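PDB 4FEI: heat shock protein-related protein from Deinococcus radiodurans, which probably acts, through the alpha-crystallin domain that forms this chain, as a small heat shock protein that binds unfolding proteins under stress. Local coordinates for residues Q1-D13 and L18-G30. Sequence-based numbering, arbitrary orientation.
Sequences QGGPWTPAADWRD and LDLLLDVPGVDAG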
loop_
_atom_site.group_PDB
_atom_site.type_symbol
_atom_site.label_atom_id
_atom_site.label_comp_id
_atom_site.label_asym_id
_atom_site.label_seq_id
_atom_site.Cartn_x
_atom_site.Cartn_y
_atom_site.Cartn_z
ATOM N N GLN A 1 -17.425 5.612 4.996
ATOM C CA GLN A 1 -16.440 4.642 5.580
ATOM C C GLN A 1 -15.939 3.691 4.499
ATOM O O GLN A 1 -16.735 2.873 3.984
ATOM C CB GLN A 1 -17.075 3.891 6.746
ATOM C CG GLN A 1 -17.271 4.804 7.953
ATOM C CD GLN A 1 -18.554 4.522 8.753
ATOM O OE1 GLN A 1 -18.496 4.142 9.934
ATOM N NE2 GLN A 1 -19.715 4.734 8.123
ATOM N N GLY A 2 -14.641 3.818 4.163
ATOM C CA GLY A 2 -13.981 3.121 3.044
ATOM C C GLY A 2 -14.041 3.923 1.731
ATOM O O GLY A 2 -14.990 3.766 0.951
ATOM N N GLY A 3 -13.031 4.769 1.481
ATOM C CA GLY A 3 -13.085 5.765 0.392
ATOM C C GLY A 3 -12.736 5.269 -1.007
ATOM O O GLY A 3 -12.224 4.154 -1.169
ATOM N N PRO A 4 -12.998 6.094 -2.031
ATOM C CA PRO A 4 -12.674 5.665 -3.407
ATOM C C PRO A 4 -11.147 5.567 -3.567
ATOM O O PRO A 4 -10.406 6.417 -3.067
ATOM C CB PRO A 4 -13.233 6.796 -4.291
ATOM C CG PRO A 4 -14.140 7.635 -3.358
ATOM C CD PRO A 4 -13.573 7.454 -1.982
ATOM N N TRP A 5 -10.705 4.539 -4.278
ATOM C CA TRP A 5 -9.291 4.200 -4.334
ATOM C C TRP A 5 -8.623 4.722 -5.607
ATOM O O TRP A 5 -9.039 4.382 -6.737
ATOM C CB TRP A 5 -9.133 2.666 -4.266
ATOM C CG TRP A 5 -7.764 2.230 -3.949
ATOM C CD1 TRP A 5 -6.731 3.013 -3.476
ATOM C CD2 TRP A 5 -7.255 0.886 -4.020
ATOM N NE1 TRP A 5 -5.622 2.231 -3.249
ATOM C CE2 TRP A 5 -5.919 0.923 -3.577
ATOM C CE3 TRP A 5 -7.809 -0.348 -4.412
ATOM C CZ2 TRP A 5 -5.123 -0.220 -3.525
ATOM C CZ3 TRP A 5 -7.021 -1.470 -4.369
ATOM C CH2 TRP A 5 -5.680 -1.400 -3.928
ATOM N N THR A 6 -7.590 5.548 -5.395
ATOM C CA THR A 6 -6.653 5.975 -6.434
ATOM C C THR A 6 -5.226 5.648 -5.962
ATOM O O THR A 6 -4.615 6.415 -5.227
ATOM C CB THR A 6 -6.842 7.477 -6.789
ATOM O OG1 THR A 6 -8.194 7.677 -7.262
ATOM C CG2 THR A 6 -5.866 7.954 -7.916
ATOM N N PRO A 7 -4.699 4.480 -6.380
ATOM C CA PRO A 7 -3.376 4.045 -5.891
ATOM C C PRO A 7 -2.269 4.919 -6.446
ATOM O O PRO A 7 -2.235 5.180 -7.662
ATOM C CB PRO A 7 -3.254 2.591 -6.391
ATOM C CG PRO A 7 -4.319 2.393 -7.418
ATOM C CD PRO A 7 -5.370 3.462 -7.227
ATOM N N ALA A 8 -1.389 5.377 -5.545
ATOM C CA ALA A 8 -0.287 6.265 -5.882
ATOM C C ALA A 8 0.743 5.602 -6.868
ATOM O O ALA A 8 1.069 4.405 -6.737
ATOM C CB ALA A 8 0.373 6.777 -4.605
ATOM N N ALA A 9 1.232 6.377 -7.832
ATOM C CA ALA A 9 2.065 5.859 -8.967
ATOM C C ALA A 9 3.399 6.630 -9.132
ATOM O O ALA A 9 3.439 7.850 -9.076
ATOM C CB ALA A 9 1.295 5.919 -10.268
ATOM N N ASP A 10 4.476 5.894 -9.339
ATOM C CA ASP A 10 5.776 6.454 -9.670
ATOM C C ASP A 10 6.206 5.947 -11.047
ATOM O O ASP A 10 5.922 4.817 -11.420
ATOM C CB ASP A 10 6.843 5.963 -8.662
ATOM C CG ASP A 10 6.818 6.730 -7.339
ATOM O OD1 ASP A 10 6.094 7.750 -7.249
ATOM O OD2 ASP A 10 7.525 6.300 -6.411
ATOM N N TRP A 11 6.939 6.776 -11.760
ATOM C CA TRP A 11 7.693 6.360 -12.933
ATOM C C TRP A 11 9.187 6.450 -12.640
ATOM O O TRP A 11 9.708 7.496 -12.287
ATOM C CB TRP A 11 7.346 7.242 -14.124
ATOM C CG TRP A 11 5.952 6.937 -14.676
ATOM C CD1 TRP A 11 4.807 7.665 -14.471
ATOM C CD2 TRP A 11 5.589 5.841 -15.535
ATOM N NE1 TRP A 11 3.742 7.063 -15.146
ATOM C CE2 TRP A 11 4.198 5.941 -15.792
ATOM C CE3 TRP A 11 6.302 4.796 -16.115
ATOM C CZ2 TRP A 11 3.515 5.042 -16.626
ATOM C CZ3 TRP A 11 5.619 3.873 -16.926
ATOM C CH2 TRP A 11 4.243 4.004 -17.169
ATOM N N ARG A 12 9.866 5.322 -12.741
ATOM C CA ARG A 12 11.308 5.280 -12.487
ATOM C C ARG A 12 12.048 5.067 -13.812
ATOM O O ARG A 12 11.645 4.246 -14.646
ATOM C CB ARG A 12 11.646 4.166 -11.485
ATOM C CG ARG A 12 13.160 3.936 -11.255
ATOM C CD ARG A 12 13.393 2.794 -10.269
ATOM N NE ARG A 12 12.754 1.516 -10.658
ATOM C CZ ARG A 12 12.464 0.525 -9.805
ATOM N NH1 ARG A 12 12.728 0.663 -8.488
ATOM N NH2 ARG A 12 11.890 -0.603 -10.256
ATOM N N ASP A 13 13.101 5.850 -14.000
ATOM C CA ASP A 13 13.956 5.719 -15.141
ATOM C C ASP A 13 14.926 4.611 -14.800
ATOM O O ASP A 13 15.777 4.778 -13.946
ATOM C CB ASP A 13 14.685 7.045 -15.361
ATOM C CG ASP A 13 15.700 6.996 -16.493
ATOM O OD1 ASP A 13 15.697 6.024 -17.287
ATOM O OD2 ASP A 13 16.519 7.954 -16.575
ATOM N N LEU A 18 11.644 1.522 -18.578
ATOM C CA LEU A 18 10.815 2.481 -17.858
ATOM C C LEU A 18 9.940 1.664 -16.889
ATOM O O LEU A 18 9.205 0.762 -17.323
ATOM C CB LEU A 18 9.948 3.223 -18.871
ATOM C CG LEU A 18 9.114 4.412 -18.425
ATOM C CD1 LEU A 18 10.002 5.544 -17.832
ATOM C CD2 LEU A 18 8.306 4.929 -19.607
ATOM N N ASP A 19 10.033 1.958 -15.587
ATOM C CA ASP A 19 9.260 1.244 -14.569
ATOM C C ASP A 19 8.112 2.063 -14.027
ATOM O O ASP A 19 8.286 3.236 -13.645
ATOM C CB ASP A 19 10.129 0.886 -13.354
ATOM C CG ASP A 19 11.286 -0.024 -13.699
ATOM O OD1 ASP A 19 11.184 -0.765 -14.718
ATOM O OD2 ASP A 19 12.294 0.009 -12.953
ATOM N N LEU A 20 6.954 1.436 -13.927
ATOM C CA LEU A 20 5.820 2.013 -13.223
ATOM C C LEU A 20 5.689 1.264 -11.915
ATOM O O LEU A 20 5.580 0.048 -11.912
ATOM C CB LEU A 20 4.545 1.847 -14.051
ATOM C CG LEU A 20 3.151 2.324 -13.638
ATOM C CD1 LEU A 20 2.440 1.246 -12.854
ATOM C CD2 LEU A 20 3.151 3.643 -12.863
ATOM N N LEU A 21 5.751 1.972 -10.800
ATOM C CA LEU A 21 5.491 1.375 -9.495
ATOM C C LEU A 21 4.161 1.901 -8.976
ATOM O O LEU A 21 3.919 3.119 -8.921
ATOM C CB LEU A 21 6.601 1.705 -8.491
ATOM C CG LEU A 21 7.992 1.135 -8.777
ATOM C CD1 LEU A 21 8.855 2.141 -9.471
ATOM C CD2 LEU A 21 8.647 0.800 -7.421
ATOM N N LEU A 22 3.292 0.980 -8.588
ATOM C CA LEU A 22 1.920 1.340 -8.189
ATOM C C LEU A 22 1.610 0.734 -6.813
ATOM O O LEU A 22 1.696 -0.469 -6.651
ATOM C CB LEU A 22 0.924 0.854 -9.260
ATOM C CG LEU A 22 -0.485 1.422 -9.189
ATOM C CD1 LEU A 22 -0.512 2.883 -9.677
ATOM C CD2 LEU A 22 -1.477 0.533 -10.015
ATOM N N ASP A 23 1.291 1.573 -5.838
ATOM C CA ASP A 23 1.030 1.098 -4.473
ATOM C C ASP A 23 -0.373 0.472 -4.421
ATOM O O ASP A 23 -1.393 1.199 -4.391
ATOM C CB ASP A 23 1.101 2.239 -3.445
ATOM C CG ASP A 23 2.506 2.650 -3.129
ATOM O OD1 ASP A 23 2.692 3.803 -2.643
ATOM O OD2 ASP A 23 3.430 1.846 -3.328
ATOM N N VAL A 24 -0.400 -0.873 -4.408
ATOM C CA VAL A 24 -1.665 -1.600 -4.366
ATOM C C VAL A 24 -1.722 -2.629 -3.182
ATOM O O VAL A 24 -1.821 -3.836 -3.405
ATOM C CB VAL A 24 -1.978 -2.273 -5.768
ATOM C CG1 VAL A 24 -2.373 -1.212 -6.846
ATOM C CG2 VAL A 24 -0.805 -3.110 -6.254
ATOM N N PRO A 25 -1.617 -2.157 -1.928
ATOM C CA PRO A 25 -1.657 -3.140 -0.833
ATOM C C PRO A 25 -3.039 -3.776 -0.677
ATOM O O PRO A 25 -4.036 -3.079 -0.830
ATOM C CB PRO A 25 -1.297 -2.301 0.420
ATOM C CG PRO A 25 -1.734 -0.960 0.099
ATOM C CD PRO A 25 -1.517 -0.782 -1.409
ATOM N N GLY A 26 -3.077 -5.086 -0.414
ATOM C CA GLY A 26 -4.328 -5.804 -0.125
ATOM C C GLY A 26 -5.179 -6.126 -1.370
ATOM O O GLY A 26 -6.307 -6.620 -1.236
ATOM N N VAL A 27 -4.646 -5.870 -2.574
ATOM C CA VAL A 27 -5.394 -6.096 -3.813
ATOM C C VAL A 27 -5.690 -7.591 -3.998
ATOM O O VAL A 27 -4.876 -8.436 -3.586
ATOM C CB VAL A 27 -4.611 -5.535 -5.015
ATOM C CG1 VAL A 27 -5.421 -5.526 -6.304
ATOM C CG2 VAL A 27 -4.348 -4.191 -4.716
ATOM N N ASP A 28 -6.861 -7.894 -4.551
ATOM C CA ASP A 28 -7.157 -9.224 -5.037
ATOM C C ASP A 28 -6.343 -9.327 -6.336
ATOM O O ASP A 28 -6.645 -8.634 -7.337
ATOM C CB ASP A 28 -8.657 -9.357 -5.341
ATOM C CG ASP A 28 -9.042 -10.766 -5.825
ATOM O OD1 ASP A 28 -8.160 -11.591 -6.256
ATOM O OD2 ASP A 28 -10.262 -11.070 -5.764
ATOM N N ALA A 29 -5.296 -10.156 -6.316
ATOM C CA ALA A 29 -4.349 -10.222 -7.431
ATOM C C ALA A 29 -5.055 -10.599 -8.739
ATOM O O ALA A 29 -4.642 -10.147 -9.825
ATOM C CB ALA A 29 -3.233 -11.216 -7.116
ATOM N N GLY A 30 -6.102 -11.430 -8.618
ATOM C CA GLY A 30 -6.863 -11.966 -9.772
ATOM C C GLY A 30 -7.734 -10.925 -10.477
ATOM O O GLY A 30 -8.365 -11.234 -11.495
HETATM O O HOH W 1 -2.718 2.536 -2.648
#
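R12 meets D19 across the antiparallel hairpin. The NE/NH2 edge of its guanidinium converges on one oxygen, D19 OD2, and the R12 NE to D19 OD2 distance is 2.8 Å. Both bonds are bent. NE meets the anti lone pair of OD2, while NH2 comes from above the carboxylate plane. The two flat groups stand 81° apart. A bend at chi3 (56°) brings the guanidinium across to D19 and L21 on strand 18-23, and L21 CD1 lies 4.0 Å from R12 CZ, over the guanidinium face.

On the other sheet face, L20 CB sits over the six-membered ring of W11 in a CH-pi contact. L18 CG packs 3.7 Å from W11 CE3, and A9 CB meets L22 CD1 at 3.6 Å. L20 and L22 also reach strand 40-47, so this face belongs to the core of the sandwich.

Backbone bonds pair D10 with L21 and R12 with D19. The last bond, D23 N to A8 O (3.0 Å), is nearly straight. Beyond it, one water joins W5 NE1 to D23 O, 3.0 Å from NE1.

A strand of the second subunit pairs with D10 and W11 and extends the sheet. Beside it, D10 and D23, at the strand end, bind R58 of that subunit; D23 also binds its R47. The A9, W11, L18, L20 and L22 face is thus largely apolar, while D10, R12 and D19 put charge around L21 on the other.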